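Local coordinates for DELTA1-pyrroline-2-carboxylate reductase (Thermococcus litoralis DSM 5473, PDB 6T3E), which catalyses the reduction of Delta1-pyrroline-2-carboxylate to L-proline, probably with NADH as hydride donor, a step of L-hydroxyproline metabolism, at residues S209-I221 / V230-I242. Numbering follows the deposited sequence.
Sequences SAREATEKSDILI and VVKGGWIREGTHI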
loop_
_atom_site.group_PDB
_atom_site.type_symbol
_atom_site.label_atom_id
_atom_site.label_comp_id
_atom_site.label_asym_id
_atom_site.label_seq_id
_atom_site.Cartn_x
_atom_site.Cartn_y
_atom_site.Cartn_z
ATOM N N SER B 209 -33.293 -18.504 -12.395
ATOM C CA SER B 209 -33.601 -17.700 -11.216
ATOM C C SER B 209 -32.595 -18.024 -10.118
ATOM O O SER B 209 -32.130 -19.163 -9.996
ATOM C CB SER B 209 -35.024 -17.929 -10.675
ATOM O OG SER B 209 -35.234 -19.284 -10.349
ATOM N N ALA B 210 -32.265 -17.005 -9.311
ATOM C CA ALA B 210 -31.416 -17.236 -8.145
ATOM C C ALA B 210 -32.079 -18.185 -7.155
ATOM O O ALA B 210 -31.384 -18.957 -6.480
ATOM C CB ALA B 210 -31.080 -15.905 -7.464
ATOM N N ARG B 211 -33.418 -18.173 -7.088
ATOM C CA ARG B 211 -34.135 -19.063 -6.180
ATOM C C ARG B 211 -33.815 -20.521 -6.477
ATOM O O ARG B 211 -33.496 -21.300 -5.568
ATOM C CB ARG B 211 -35.640 -18.825 -6.301
ATOM C CG ARG B 211 -36.499 -19.681 -5.383
ATOM C CD ARG B 211 -37.754 -18.930 -4.927
ATOM N NE ARG B 211 -38.410 -19.582 -3.793
ATOM C CZ ARG B 211 -39.723 -19.613 -3.589
ATOM N NH1 ARG B 211 -40.552 -19.022 -4.435
ATOM N NH2 ARG B 211 -40.207 -20.233 -2.522
ATOM N N GLU B 212 -33.860 -20.903 -7.751
ATOM C CA GLU B 212 -33.643 -22.297 -8.123
ATOM C C GLU B 212 -32.220 -22.745 -7.815
ATOM O O GLU B 212 -32.010 -23.850 -7.303
ATOM C CB GLU B 212 -33.960 -22.500 -9.608
ATOM C CG GLU B 212 -33.808 -23.933 -10.069
ATOM C CD GLU B 212 -34.171 -24.102 -11.519
ATOM O OE1 GLU B 212 -33.845 -25.160 -12.103
ATOM O OE2 GLU B 212 -34.781 -23.161 -12.074
ATOM N N ALA B 213 -31.227 -21.913 -8.134
ATOM C CA ALA B 213 -29.846 -22.281 -7.845
ATOM C C ALA B 213 -29.624 -22.440 -6.348
ATOM O O ALA B 213 -28.874 -23.319 -5.918
ATOM C CB ALA B 213 -28.888 -21.238 -8.417
ATOM N N THR B 214 -30.289 -21.613 -5.536
ATOM C CA THR B 214 -30.122 -21.707 -4.088
ATOM C C THR B 214 -30.829 -22.937 -3.519
ATOM O O THR B 214 -30.267 -23.651 -2.679
ATOM C CB THR B 214 -30.632 -20.422 -3.435
ATOM O OG1 THR B 214 -29.958 -19.298 -4.017
ATOM C CG2 THR B 214 -30.397 -20.431 -1.928
ATOM N N GLU B 215 -32.042 -23.224 -3.996
ATOM C CA GLU B 215 -32.831 -24.312 -3.427
ATOM C C GLU B 215 -32.206 -25.674 -3.694
ATOM O O GLU B 215 -32.315 -26.577 -2.857
ATOM C CB GLU B 215 -34.254 -24.276 -3.985
ATOM C CG GLU B 215 -35.249 -23.558 -3.083
ATOM C CD GLU B 215 -36.563 -23.253 -3.775
ATOM O OE1 GLU B 215 -37.380 -22.516 -3.187
ATOM O OE2 GLU B 215 -36.779 -23.752 -4.901
ATOM N N LYS B 216 -31.551 -25.849 -4.839
ATOM C CA LYS B 216 -31.045 -27.155 -5.233
ATOM C C LYS B 216 -29.585 -27.374 -4.866
ATOM O O LYS B 216 -29.029 -28.422 -5.209
ATOM C CB LYS B 216 -31.231 -27.358 -6.738
ATOM C CG LYS B 216 -32.666 -27.266 -7.188
ATOM C CD LYS B 216 -32.758 -26.959 -8.662
ATOM C CE LYS B 216 -32.754 -28.227 -9.498
ATOM N NZ LYS B 216 -33.239 -27.926 -10.868
ATOM N N SER B 217 -28.963 -26.430 -4.164
ATOM C CA SER B 217 -27.532 -26.468 -3.895
ATOM C C SER B 217 -27.197 -27.297 -2.662
ATOM O O SER B 217 -27.860 -27.195 -1.625
ATOM C CB SER B 217 -26.995 -25.052 -3.692
ATOM O OG SER B 217 -26.974 -24.328 -4.901
ATOM N N ASP B 218 -26.137 -28.095 -2.772
ATOM C CA ASP B 218 -25.454 -28.606 -1.591
ATOM C C ASP B 218 -24.377 -27.623 -1.136
ATOM O O ASP B 218 -24.177 -27.434 0.069
ATOM C CB ASP B 218 -24.844 -29.985 -1.882
ATOM C CG ASP B 218 -25.899 -31.082 -2.071
ATOM O OD1 ASP B 218 -26.916 -31.093 -1.336
ATOM O OD2 ASP B 218 -25.707 -31.938 -2.963
ATOM N N ILE B 219 -23.711 -26.971 -2.098
ATOM C CA ILE B 219 -22.772 -25.875 -1.870
ATOM C C ILE B 219 -23.170 -24.721 -2.779
ATOM O O ILE B 219 -23.359 -24.910 -3.983
ATOM C CB ILE B 219 -21.317 -26.286 -2.161
ATOM C CG1 ILE B 219 -20.853 -27.360 -1.181
ATOM C CG2 ILE B 219 -20.393 -25.072 -2.093
ATOM C CD1 ILE B 219 -19.511 -27.949 -1.536
ATOM N N LEU B 220 -23.282 -23.526 -2.219
ATOM C CA LEU B 220 -23.674 -22.361 -2.993
ATOM C C LEU B 220 -22.504 -21.400 -3.106
ATOM O O LEU B 220 -21.865 -21.066 -2.101
ATOM C CB LEU B 220 -24.871 -21.648 -2.359
ATOM C CG LEU B 220 -25.342 -20.385 -3.088
ATOM C CD1 LEU B 220 -25.817 -20.735 -4.489
ATOM C CD2 LEU B 220 -26.430 -19.689 -2.304
ATOM N N ILE B 221 -22.246 -20.940 -4.325
ATOM C CA ILE B 221 -21.187 -19.984 -4.612
ATOM C C ILE B 221 -21.864 -18.684 -5.030
ATOM O O ILE B 221 -22.639 -18.666 -5.993
ATOM C CB ILE B 221 -20.247 -20.492 -5.720
ATOM C CG1 ILE B 221 -19.396 -21.670 -5.241
ATOM C CG2 ILE B 221 -19.375 -19.365 -6.250
ATOM C CD1 ILE B 221 -18.901 -22.550 -6.379
ATOM N N VAL B 230 -29.233 -10.760 -3.363
ATOM C CA VAL B 230 -29.706 -11.659 -4.404
ATOM C C VAL B 230 -30.136 -12.997 -3.825
ATOM O O VAL B 230 -30.976 -13.676 -4.436
ATOM C CB VAL B 230 -28.627 -11.875 -5.490
ATOM C CG1 VAL B 230 -29.227 -12.481 -6.746
ATOM C CG2 VAL B 230 -27.911 -10.580 -5.812
ATOM N N VAL B 231 -29.606 -13.389 -2.670
ATOM C CA VAL B 231 -29.916 -14.668 -2.045
ATOM C C VAL B 231 -30.838 -14.413 -0.868
ATOM O O VAL B 231 -30.458 -13.721 0.085
ATOM C CB VAL B 231 -28.640 -15.389 -1.581
ATOM C CG1 VAL B 231 -28.994 -16.755 -1.027
ATOM C CG2 VAL B 231 -27.661 -15.513 -2.739
ATOM N N LYS B 232 -32.034 -15.003 -0.920
ATOM C CA LYS B 232 -32.990 -14.936 0.175
ATOM C C LYS B 232 -32.850 -16.163 1.067
ATOM O O LYS B 232 -32.832 -17.300 0.585
ATOM C CB LYS B 232 -34.419 -14.845 -0.365
ATOM C CG LYS B 232 -34.735 -13.560 -1.122
ATOM C CD LYS B 232 -36.252 -13.344 -1.274
ATOM C CE LYS B 232 -36.586 -11.943 -1.800
ATOM N NZ LYS B 232 -36.202 -11.744 -3.233
ATOM N N GLY B 233 -32.821 -15.929 2.379
ATOM C CA GLY B 233 -32.634 -17.029 3.305
ATOM C C GLY B 233 -33.755 -18.045 3.253
ATOM O O GLY B 233 -33.520 -19.237 3.466
ATOM N N GLY B 234 -34.968 -17.606 2.899
ATOM C CA GLY B 234 -36.108 -18.508 2.826
ATOM C C GLY B 234 -35.921 -19.665 1.864
ATOM O O GLY B 234 -36.642 -20.667 1.963
ATOM N N TRP B 235 -34.974 -19.550 0.930
ATOM C CA TRP B 235 -34.715 -20.599 -0.045
ATOM C C TRP B 235 -33.733 -21.648 0.445
ATOM O O TRP B 235 -33.758 -22.780 -0.054
ATOM C CB TRP B 235 -34.175 -19.998 -1.345
ATOM C CG TRP B 235 -34.977 -18.846 -1.864
ATOM C CD1 TRP B 235 -36.320 -18.615 -1.677
ATOM C CD2 TRP B 235 -34.491 -17.762 -2.663
ATOM N NE1 TRP B 235 -36.686 -17.453 -2.306
ATOM C CE2 TRP B 235 -35.586 -16.915 -2.926
ATOM C CE3 TRP B 235 -33.236 -17.427 -3.188
ATOM C CZ2 TRP B 235 -35.462 -15.757 -3.689
ATOM C CZ3 TRP B 235 -33.117 -16.272 -3.944
ATOM C CH2 TRP B 235 -34.221 -15.448 -4.178
ATOM N N ILE B 236 -32.869 -21.301 1.394
ATOM C CA ILE B 236 -31.776 -22.184 1.785
ATOM C C ILE B 236 -32.308 -23.308 2.667
ATOM O O ILE B 236 -32.781 -23.065 3.784
ATOM C CB ILE B 236 -30.675 -21.397 2.504
ATOM C CG1 ILE B 236 -30.459 -20.051 1.800
ATOM C CG2 ILE B 236 -29.401 -22.202 2.531
ATOM C CD1 ILE B 236 -29.295 -19.236 2.335
ATOM N N ARG B 237 -32.188 -24.543 2.189
ATOM C CA ARG B 237 -32.542 -25.690 3.007
ATOM C C ARG B 237 -31.351 -26.085 3.875
ATOM O O ARG B 237 -30.231 -25.613 3.687
ATOM C CB ARG B 237 -33.004 -26.864 2.140
ATOM C CG ARG B 237 -32.081 -27.220 1.003
ATOM C CD ARG B 237 -32.564 -28.483 0.302
ATOM N NE ARG B 237 -31.651 -28.905 -0.759
ATOM C CZ ARG B 237 -30.461 -29.465 -0.553
ATOM N NH1 ARG B 237 -30.021 -29.674 0.683
ATOM N NH2 ARG B 237 -29.707 -29.817 -1.588
ATOM N N GLU B 238 -31.609 -26.943 4.855
ATOM C CA GLU B 238 -30.556 -27.329 5.775
ATOM C C GLU B 238 -29.455 -28.107 5.058
ATOM O O GLU B 238 -29.640 -28.663 3.968
ATOM C CB GLU B 238 -31.119 -28.152 6.932
ATOM C CG GLU B 238 -32.300 -29.018 6.583
ATOM C CD GLU B 238 -32.852 -29.737 7.802
ATOM O OE1 GLU B 238 -32.684 -30.976 7.890
ATOM O OE2 GLU B 238 -33.442 -29.064 8.677
ATOM N N GLY B 239 -28.286 -28.115 5.686
ATOM C CA GLY B 239 -27.154 -28.864 5.198
ATOM C C GLY B 239 -26.392 -28.241 4.056
ATOM O O GLY B 239 -25.463 -28.873 3.543
ATOM N N THR B 240 -26.733 -27.028 3.647
ATOM C CA THR B 240 -26.032 -26.378 2.553
ATOM C C THR B 240 -24.933 -25.480 3.104
ATOM O O THR B 240 -25.090 -24.859 4.160
ATOM C CB THR B 240 -26.983 -25.572 1.671
ATOM O OG1 THR B 240 -27.164 -24.268 2.233
ATOM C CG2 THR B 240 -28.326 -26.280 1.526
ATOM N N HIS B 241 -23.818 -25.425 2.375
ATOM C CA HIS B 241 -22.682 -24.574 2.693
ATOM C C HIS B 241 -22.596 -23.455 1.668
ATOM O O HIS B 241 -22.789 -23.688 0.471
ATOM C CB HIS B 241 -21.367 -25.366 2.696
ATOM C CG HIS B 241 -20.146 -24.496 2.679
ATOM N ND1 HIS B 241 -19.729 -23.777 3.779
ATOM C CD2 HIS B 241 -19.265 -24.214 1.692
ATOM C CE1 HIS B 241 -18.639 -23.096 3.474
ATOM N NE2 HIS B 241 -18.333 -23.349 2.214
ATOM N N ILE B 242 -22.344 -22.235 2.143
ATOM C CA ILE B 242 -22.342 -21.038 1.307
ATOM C C ILE B 242 -20.963 -20.404 1.349
ATOM O O ILE B 242 -20.414 -20.169 2.431
ATOM C CB ILE B 242 -23.396 -20.008 1.761
ATOM C CG1 ILE B 242 -24.683 -20.700 2.205
ATOM C CG2 ILE B 242 -23.676 -19.007 0.650
ATOM C CD1 ILE B 242 -25.403 -21.391 1.086
#
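The indole of W235 lies against helix 210-215, and R211 runs across one face of it, CD sitting 3.5 Å from the centroid of the five-membered ring in a CH-pi contact. R211 CB already lies over that face; with CG anti to the backbone N (chi1 -179°) the chain continues across it, and K232 CB covers the opposite one. At the ring edge stands T214, whose OG1 bonds A210 O at 2.9 Å while CG2 meets I236 CG1 at 3.7 Å. Were W235 cut back to an alanine, the R211 chain would probably lose its platform and a gap open beside T214.

Further along, R237 NH2 gives D218 OD1 a nearly straight hydrogen bond (3.1 Å, N-H...O 174°) within a salt bridge, in the guanidinium plane but from above the carboxylate; R148 also pairs with OD1, and the amides of K152 and I153 hold OD2, so this buried charge is probably well compensated. Parallel pairing follows, with H241 N on D218 O (3.1 Å) and L220 N on H241 O (2.7 Å). The contact exemplifies neighbouring strands of a Rossmann-type sheet joined by a returning loop that packs on the preceding helix: 219-222 lies between 153-157 and 241-244, V230 touches NADH, and I219 packs on helices 128-146 and 161-173.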